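Long-range contact in pullulanase (Klebsiella oxytoca, PDB 2YOC), which hydrolyses the alpha-1,6-glucosidic linkages of pullulan and is a membrane-binding enzyme linked to type 2 secretion: residues V35-L46 with Y96-E107. Sequence-based numbering, arbitrary orientation.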
ATOM      1  N   VAL B  35      27.983 -59.359  24.306  1.00140.35           N
ATOM      2  CA  VAL B  35      26.874 -59.770  25.177  1.00140.69           C
ATOM      3  C   VAL B  35      25.811 -60.566  24.394  1.00146.08           C
ATOM      4  O   VAL B  35      25.289 -60.083  23.388  1.00144.87           O
ATOM      5  CB  VAL B  35      26.291 -58.570  25.981  1.00142.53           C
ATOM      6  CG1 VAL B  35      24.905 -58.871  26.543  1.00142.63           C
ATOM      7  CG2 VAL B  35      27.238 -58.146  27.103  1.00142.20           C
ATOM      8  N   THR B  36      25.507 -61.782  24.862  1.00145.14           N
ATOM      9  CA  THR B  36      24.507 -62.663  24.256  1.00146.45           C
ATOM     10  C   THR B  36      23.179 -62.568  25.024  1.00151.16           C
ATOM     11  O   THR B  36      23.165 -62.763  26.243  1.00152.03           O
ATOM     12  CB  THR B  36      25.043 -64.107  24.149  1.00159.31           C
ATOM     13  OG1 THR B  36      25.640 -64.509  25.392  1.00160.74           O
ATOM     14  CG2 THR B  36      26.033 -64.278  23.003  1.00158.02           C
ATOM     15  N   ALA B  37      22.072 -62.252  24.316  1.00147.01           N
ATOM     16  CA  ALA B  37      20.740 -62.114  24.917  1.00147.09           C
ATOM     17  C   ALA B  37      20.223 -63.447  25.455  1.00152.78           C
ATOM     18  O   ALA B  37      20.160 -64.421  24.705  1.00152.25           O
ATOM     19  CB  ALA B  37      19.762 -61.538  23.901  1.00146.62           C
ATOM     20  N   VAL B  38      19.883 -63.487  26.762  1.00151.52           N
ATOM     21  CA  VAL B  38      19.377 -64.693  27.453  1.00154.13           C
ATOM     22  C   VAL B  38      17.808 -64.715  27.536  1.00159.84           C
ATOM     23  O   VAL B  38      17.172 -63.819  26.964  1.00158.18           O
ATOM     24  CB  VAL B  38      20.138 -65.076  28.775  1.00158.89           C
ATOM     25  CG1 VAL B  38      21.646 -64.860  28.660  1.00158.29           C
ATOM     26  CG2 VAL B  38      19.574 -64.389  30.027  1.00158.26           C
ATOM     27  N   GLU B  39      17.197 -65.732  28.216  1.00158.36           N
ATOM     28  CA  GLU B  39      15.732 -65.873  28.343  1.00158.90           C
ATOM     29  C   GLU B  39      15.014 -64.693  29.006  1.00162.31           C
ATOM     30  O   GLU B  39      15.466 -64.196  30.046  1.00162.35           O
ATOM     31  CB  GLU B  39      15.342 -67.180  29.020  1.00162.64           C
ATOM     32  CG  GLU B  39      15.502 -68.362  28.107  1.00172.25           C
ATOM     33  CD  GLU B  39      14.953 -69.633  28.699  1.00189.38           C
ATOM     34  OE1 GLU B  39      15.394 -70.036  29.801  1.00182.69           O
ATOM     35  OE2 GLU B  39      14.064 -70.225  28.052  1.00180.27           O
ATOM     36  N   ASN B  40      13.877 -64.271  28.399  1.00157.19           N
ATOM     37  CA  ASN B  40      12.999 -63.166  28.828  1.00155.81           C
ATOM     38  C   ASN B  40      13.728 -61.813  29.041  1.00157.01           C
ATOM     39  O   ASN B  40      13.442 -61.072  29.991  1.00156.14           O
ATOM     40  CB  ASN B  40      12.117 -63.576  30.031  1.00159.93           C
ATOM     41  CG  ASN B  40      10.621 -63.434  29.807  1.00187.94           C
ATOM     42  OD1 ASN B  40      10.051 -63.901  28.807  1.00180.37           O
ATOM     43  ND2 ASN B  40       9.939 -62.840  30.777  1.00181.87           N
ATOM     44  N   GLN B  41      14.674 -61.512  28.123  1.00152.04           N
ATOM     45  CA  GLN B  41      15.492 -60.291  28.061  1.00149.61           C
ATOM     46  C   GLN B  41      16.189 -60.128  26.697  1.00153.27           C
ATOM     47  O   GLN B  41      16.774 -61.088  26.194  1.00154.22           O
ATOM     48  CB  GLN B  41      16.492 -60.163  29.235  1.00150.60           C
ATOM     49  CG  GLN B  41      17.398 -61.363  29.451  1.00149.33           C
ATOM     50  CD  GLN B  41      18.821 -60.935  29.667  1.00147.03           C
ATOM     51  OE1 GLN B  41      19.606 -60.814  28.723  1.00133.22           O
ATOM     52  NE2 GLN B  41      19.192 -60.718  30.915  1.00136.72           N
ATOM     53  N   ALA B  42      16.100 -58.921  26.097  1.00147.72           N
ATOM     54  CA  ALA B  42      16.707 -58.598  24.801  1.00146.05           C
ATOM     55  C   ALA B  42      17.949 -57.723  24.985  1.00148.77           C
ATOM     56  O   ALA B  42      18.095 -57.069  26.024  1.00147.98           O
ATOM     57  CB  ALA B  42      15.699 -57.889  23.905  1.00145.38           C
ATOM     58  N   VAL B  43      18.839 -57.712  23.978  1.00144.38           N
ATOM     59  CA  VAL B  43      20.038 -56.882  24.012  1.00142.97           C
ATOM     60  C   VAL B  43      20.239 -56.060  22.724  1.00145.61           C
ATOM     61  O   VAL B  43      20.236 -56.623  21.630  1.00145.71           O
ATOM     62  CB  VAL B  43      21.302 -57.595  24.573  1.00147.61           C
ATOM     63  CG1 VAL B  43      21.935 -58.541  23.564  1.00147.82           C
ATOM     64  CG2 VAL B  43      22.323 -56.591  25.092  1.00146.51           C
ATOM     65  N   ILE B  44      20.329 -54.719  22.862  1.00140.29           N
ATOM     66  CA  ILE B  44      20.532 -53.782  21.747  1.00137.92           C
ATOM     67  C   ILE B  44      21.928 -53.158  21.869  1.00141.02           C
ATOM     68  O   ILE B  44      22.252 -52.580  22.910  1.00140.63           O
ATOM     69  CB  ILE B  44      19.418 -52.687  21.636  1.00139.34           C
ATOM     70  CG1 ILE B  44      17.967 -53.236  21.794  1.00140.33           C
ATOM     71  CG2 ILE B  44      19.580 -51.811  20.377  1.00138.26           C
ATOM     72  CD1 ILE B  44      17.435 -54.315  20.794  1.00147.97           C
ATOM     73  N   HIS B  45      22.748 -53.288  20.808  1.00136.83           N
ATOM     74  CA  HIS B  45      24.098 -52.731  20.761  1.00135.79           C
ATOM     75  C   HIS B  45      24.112 -51.440  19.975  1.00137.41           C
ATOM     76  O   HIS B  45      23.592 -51.382  18.851  1.00135.99           O
ATOM     77  CB  HIS B  45      25.071 -53.675  20.044  1.00137.47           C
ATOM     78  CG  HIS B  45      25.203 -55.041  20.626  1.00142.93           C
ATOM     79  ND1 HIS B  45      24.463 -56.103  20.140  1.00145.91           N
ATOM     80  CD2 HIS B  45      26.063 -55.497  21.565  1.00145.73           C
ATOM     81  CE1 HIS B  45      24.866 -57.160  20.826  1.00147.01           C
ATOM     82  NE2 HIS B  45      25.833 -56.844  21.690  1.00147.29           N
ATOM     83  N   LEU B  46      24.758 -50.416  20.526  1.00132.68           N
ATOM     84  CA  LEU B  46      24.940 -49.200  19.760  1.00130.36           C
ATOM     85  C   LEU B  46      26.347 -49.314  19.209  1.00134.37           C
ATOM     86  O   LEU B  46      27.303 -49.486  19.973  1.00133.85           O
ATOM     87  CB  LEU B  46      24.773 -47.909  20.585  1.00129.09           C
ATOM     88  CG  LEU B  46      24.898 -46.613  19.767  1.00131.29           C
ATOM     89  CD1 LEU B  46      23.561 -46.122  19.345  1.00130.74           C
ATOM     90  CD2 LEU B  46      25.623 -45.526  20.524  1.00131.92           C
ATOM     91  N   TYR B  96      33.662 -50.798  20.952  1.00137.08           N
ATOM     92  CA  TYR B  96      32.633 -50.726  19.911  1.00136.61           C
ATOM     93  C   TYR B  96      31.394 -49.883  20.179  1.00138.26           C
ATOM     94  O   TYR B  96      30.721 -49.451  19.234  1.00137.28           O
ATOM     95  CB  TYR B  96      32.302 -52.120  19.375  1.00139.66           C
ATOM     96  CG  TYR B  96      33.527 -52.824  18.822  1.00143.11           C
ATOM     97  CD1 TYR B  96      34.041 -52.494  17.567  1.00144.57           C
ATOM     98  CD2 TYR B  96      34.201 -53.785  19.568  1.00145.50           C
ATOM     99  CE1 TYR B  96      35.178 -53.124  17.053  1.00146.40           C
ATOM    100  CE2 TYR B  96      35.340 -54.421  19.065  1.00147.32           C
ATOM    101  CZ  TYR B  96      35.826 -54.084  17.807  1.00154.25           C
ATOM    102  OH  TYR B  96      36.954 -54.686  17.306  1.00155.62           O
ATOM    103  N   GLY B  97      31.132 -49.626  21.448  1.00133.30           N
ATOM    104  CA  GLY B  97      29.995 -48.831  21.870  1.00131.56           C
ATOM    105  C   GLY B  97      29.218 -49.462  23.002  1.00134.14           C
ATOM    106  O   GLY B  97      29.541 -50.568  23.452  1.00135.00           O
ATOM    107  N   PRO B  98      28.164 -48.775  23.476  1.00128.19           N
ATOM    108  CA  PRO B  98      27.394 -49.308  24.596  1.00128.56           C
ATOM    109  C   PRO B  98      26.405 -50.383  24.180  1.00133.56           C
ATOM    110  O   PRO B  98      26.279 -50.713  22.998  1.00132.54           O
ATOM    111  CB  PRO B  98      26.689 -48.065  25.131  1.00129.07           C
ATOM    112  CG  PRO B  98      26.461 -47.238  23.947  1.00131.89           C
ATOM    113  CD  PRO B  98      27.644 -47.460  23.049  1.00127.58           C
ATOM    114  N   TYR B  99      25.706 -50.922  25.174  1.00132.16           N
ATOM    115  CA  TYR B  99      24.652 -51.917  25.024  1.00133.62           C
ATOM    116  C   TYR B  99      23.661 -51.810  26.178  1.00137.96           C
ATOM    117  O   TYR B  99      24.014 -51.335  27.262  1.00137.46           O
ATOM    118  CB  TYR B  99      25.212 -53.347  24.888  1.00136.96           C
ATOM    119  CG  TYR B  99      26.027 -53.817  26.074  1.00140.80           C
ATOM    120  CD1 TYR B  99      27.402 -53.602  26.129  1.00141.50           C
ATOM    121  CD2 TYR B  99      25.432 -54.515  27.122  1.00144.36           C
ATOM    122  CE1 TYR B  99      28.162 -54.055  27.206  1.00143.47           C
ATOM    123  CE2 TYR B  99      26.176 -54.941  28.220  1.00146.61           C
ATOM    124  CZ  TYR B  99      27.544 -54.720  28.251  1.00153.38           C
ATOM    125  OH  TYR B  99      28.292 -55.162  29.314  1.00157.25           O
ATOM    126  N   TRP B 100      22.419 -52.227  25.934  1.00135.52           N
ATOM    127  CA  TRP B 100      21.365 -52.213  26.938  1.00136.57           C
ATOM    128  C   TRP B 100      20.768 -53.599  27.038  1.00142.13           C
ATOM    129  O   TRP B 100      20.340 -54.144  26.019  1.00142.04           O
ATOM    130  CB  TRP B 100      20.257 -51.239  26.555  1.00134.47           C
ATOM    131  CG  TRP B 100      20.599 -49.794  26.713  1.00134.44           C
ATOM    132  CD1 TRP B 100      20.131 -48.949  27.675  1.00137.28           C
ATOM    133  CD2 TRP B 100      21.364 -48.984  25.803  1.00133.15           C
ATOM    134  NE1 TRP B 100      20.569 -47.665  27.431  1.00135.64           N
ATOM    135  CE2 TRP B 100      21.343 -47.663  26.300  1.00136.33           C
ATOM    136  CE3 TRP B 100      22.058 -49.246  24.606  1.00134.13           C
ATOM    137  CZ2 TRP B 100      22.003 -46.610  25.653  1.00134.29           C
ATOM    138  CZ3 TRP B 100      22.729 -48.207  23.980  1.00134.26           C
ATOM    139  CH2 TRP B 100      22.704 -46.909  24.507  1.00133.99           C
ATOM    140  N   VAL B 101      20.726 -54.174  28.251  1.00139.04           N
ATOM    141  CA  VAL B 101      20.094 -55.471  28.473  1.00139.94           C
ATOM    142  C   VAL B 101      18.647 -55.135  28.882  1.00142.50           C
ATOM    143  O   VAL B 101      18.412 -54.675  30.001  1.00142.45           O
ATOM    144  CB  VAL B 101      20.867 -56.345  29.498  1.00145.51           C
ATOM    145  CG1 VAL B 101      20.107 -57.631  29.821  1.00147.35           C
ATOM    146  CG2 VAL B 101      22.265 -56.676  28.984  1.00145.12           C
ATOM    147  N   ILE B 102      17.705 -55.255  27.927  1.00137.62           N
ATOM    148  CA  ILE B 102      16.296 -54.899  28.120  1.00137.20           C
ATOM    149  C   ILE B 102      15.466 -56.070  28.664  1.00143.79           C
ATOM    150  O   ILE B 102      15.414 -57.114  28.015  1.00144.73           O
ATOM    151  CB  ILE B 102      15.683 -54.249  26.841  1.00138.54           C
ATOM    152  CG1 ILE B 102      16.422 -52.950  26.472  1.00137.19           C
ATOM    153  CG2 ILE B 102      14.176 -53.980  26.986  1.00138.71           C
ATOM    154  CD1 ILE B 102      16.712 -52.823  25.059  1.00143.05           C
ATOM    155  N   PRO B 103      14.789 -55.902  29.831  1.00140.45           N
ATOM    156  CA  PRO B 103      13.965 -57.005  30.370  1.00141.47           C
ATOM    157  C   PRO B 103      12.632 -57.176  29.638  1.00143.07           C
ATOM    158  O   PRO B 103      11.943 -56.196  29.331  1.00141.15           O
ATOM    159  CB  PRO B 103      13.772 -56.625  31.836  1.00144.00           C
ATOM    160  CG  PRO B 103      13.862 -55.124  31.847  1.00147.12           C
ATOM    161  CD  PRO B 103      14.740 -54.704  30.699  1.00141.14           C
ATOM    162  N   LEU B 104      12.275 -58.430  29.358  1.00139.69           N
ATOM    163  CA  LEU B 104      11.051 -58.748  28.635  1.00139.10           C
ATOM    164  C   LEU B 104       9.952 -59.384  29.467  1.00145.34           C
ATOM    165  O   LEU B 104      10.200 -59.919  30.550  1.00146.44           O
ATOM    166  CB  LEU B 104      11.367 -59.631  27.431  1.00139.09           C
ATOM    167  CG  LEU B 104      11.636 -58.885  26.156  1.00142.05           C
ATOM    168  CD1 LEU B 104      12.882 -59.344  25.532  1.00141.95           C
ATOM    169  CD2 LEU B 104      10.578 -59.065  25.199  1.00144.54           C
ATOM    170  N   ASN B 105       8.723 -59.293  28.952  1.00141.92           N
ATOM    171  CA  ASN B 105       7.502 -59.871  29.501  1.00143.50           C
ATOM    172  C   ASN B 105       7.312 -61.238  28.797  1.00150.28           C
ATOM    173  O   ASN B 105       7.180 -62.272  29.461  1.00151.76           O
ATOM    174  CB  ASN B 105       6.337 -58.861  29.299  1.00141.44           C
ATOM    175  CG  ASN B 105       4.937 -59.340  28.928  1.00155.34           C
ATOM    176  OD1 ASN B 105       4.672 -60.500  28.583  1.00145.81           O
ATOM    177  ND2 ASN B 105       4.004 -58.399  28.933  1.00143.96           N
ATOM    178  N   LYS B 106       7.362 -61.230  27.451  1.00147.24           N
ATOM    179  CA  LYS B 106       7.235 -62.406  26.586  1.00148.83           C
ATOM    180  C   LYS B 106       8.361 -62.464  25.530  1.00154.34           C
ATOM    181  O   LYS B 106       8.719 -61.430  24.952  1.00152.58           O
ATOM    182  CB  LYS B 106       5.833 -62.484  25.922  1.00150.91           C
ATOM    183  CG  LYS B 106       5.422 -61.265  25.093  1.00160.15           C
ATOM    184  CD  LYS B 106       4.107 -61.473  24.360  1.00167.60           C
ATOM    185  CE  LYS B 106       3.746 -60.313  23.455  1.00170.94           C
ATOM    186  NZ  LYS B 106       3.472 -59.066  24.228  1.00175.81           N
ATOM    187  N   GLU B 107       8.896 -63.686  25.265  1.00153.00           N
ATOM    188  CA  GLU B 107       9.949 -63.937  24.265  1.00152.02           C
ATOM    189  C   GLU B 107       9.427 -63.809  22.810  1.00154.74           C
ATOM    190  O   GLU B 107      10.227 -63.821  21.868  1.00153.24           O
ATOM    191  CB  GLU B 107      10.622 -65.305  24.498  1.00155.05           C
ATOM    192  CG  GLU B 107      11.628 -65.342  25.641  1.00160.17           C
ATOM    193  CD  GLU B 107      12.570 -66.533  25.633  1.00167.63           C
ATOM    194  OE1 GLU B 107      12.105 -67.661  25.349  1.00157.86           O
ATOM    195  OE2 GLU B 107      13.778 -66.339  25.897  1.00147.55           O
TER
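Glu107 OE2 accepts a hydrogen bond from the backbone N of Asn40 at 3.2 Å. The N-H meets it from above the carboxylate plane. Arg137 makes a weak, long ion pair with the same oxygen, which may offset the nearby charge of Glu39. Asn40 is held at two more atoms, O and ND2. Leu104 N donates to Asn40 O at 3.0 Å. Asn40 ND2 donates to Asn105 O at 3.1 Å. Asn105 O lies close to the plane of the Asn40 amide, while ND2 sits well above the plane of the carbonyl. Thus the type II turn from Val38 to Gln41 is tied to the chain that follows strand 99-103.

Beyond the turn, strands 41-46 and 99-103 run antiparallel. Ala42 with Ile102 and Ile44 with Trp100 are hydrogen-bonded pairs. The hydrogen-bond ladder is followed by a bond from Leu46 N to Pro98 O at 2.9 Å. Strand 41-46 is the middle strand of a three-stranded mixed sheet, with 138-141 on its other edge. Residues 96-107 fall in the bacterial pullulanase-associated domain, a family of the transthyretin clan.

One face of the sheet carries Val43, His45, Tyr99 and Val101. Val35 lies over it from the preceding loop. Val35 CG2 packs on one face of the Tyr99 ring as a CH-pi contact, 3.9 Å from the centroid and offset toward the rim. Tyr99 CG sits between the backbone N and carbonyl carbon (chi1 60°), which sets the ring beneath Val35 CG2. The His45 ring is held by Val139 O through ND1.

On the opposite face, Ile44 CG1 meets Ile102 CD1 at 3.5 Å. Leu46 CB approaches the Trp100 ring in plane, at its CZ3 edge. Trp100 and Ile102 also pack on strand 63-68, and Trp100 NE1 bonds to Thr88 O.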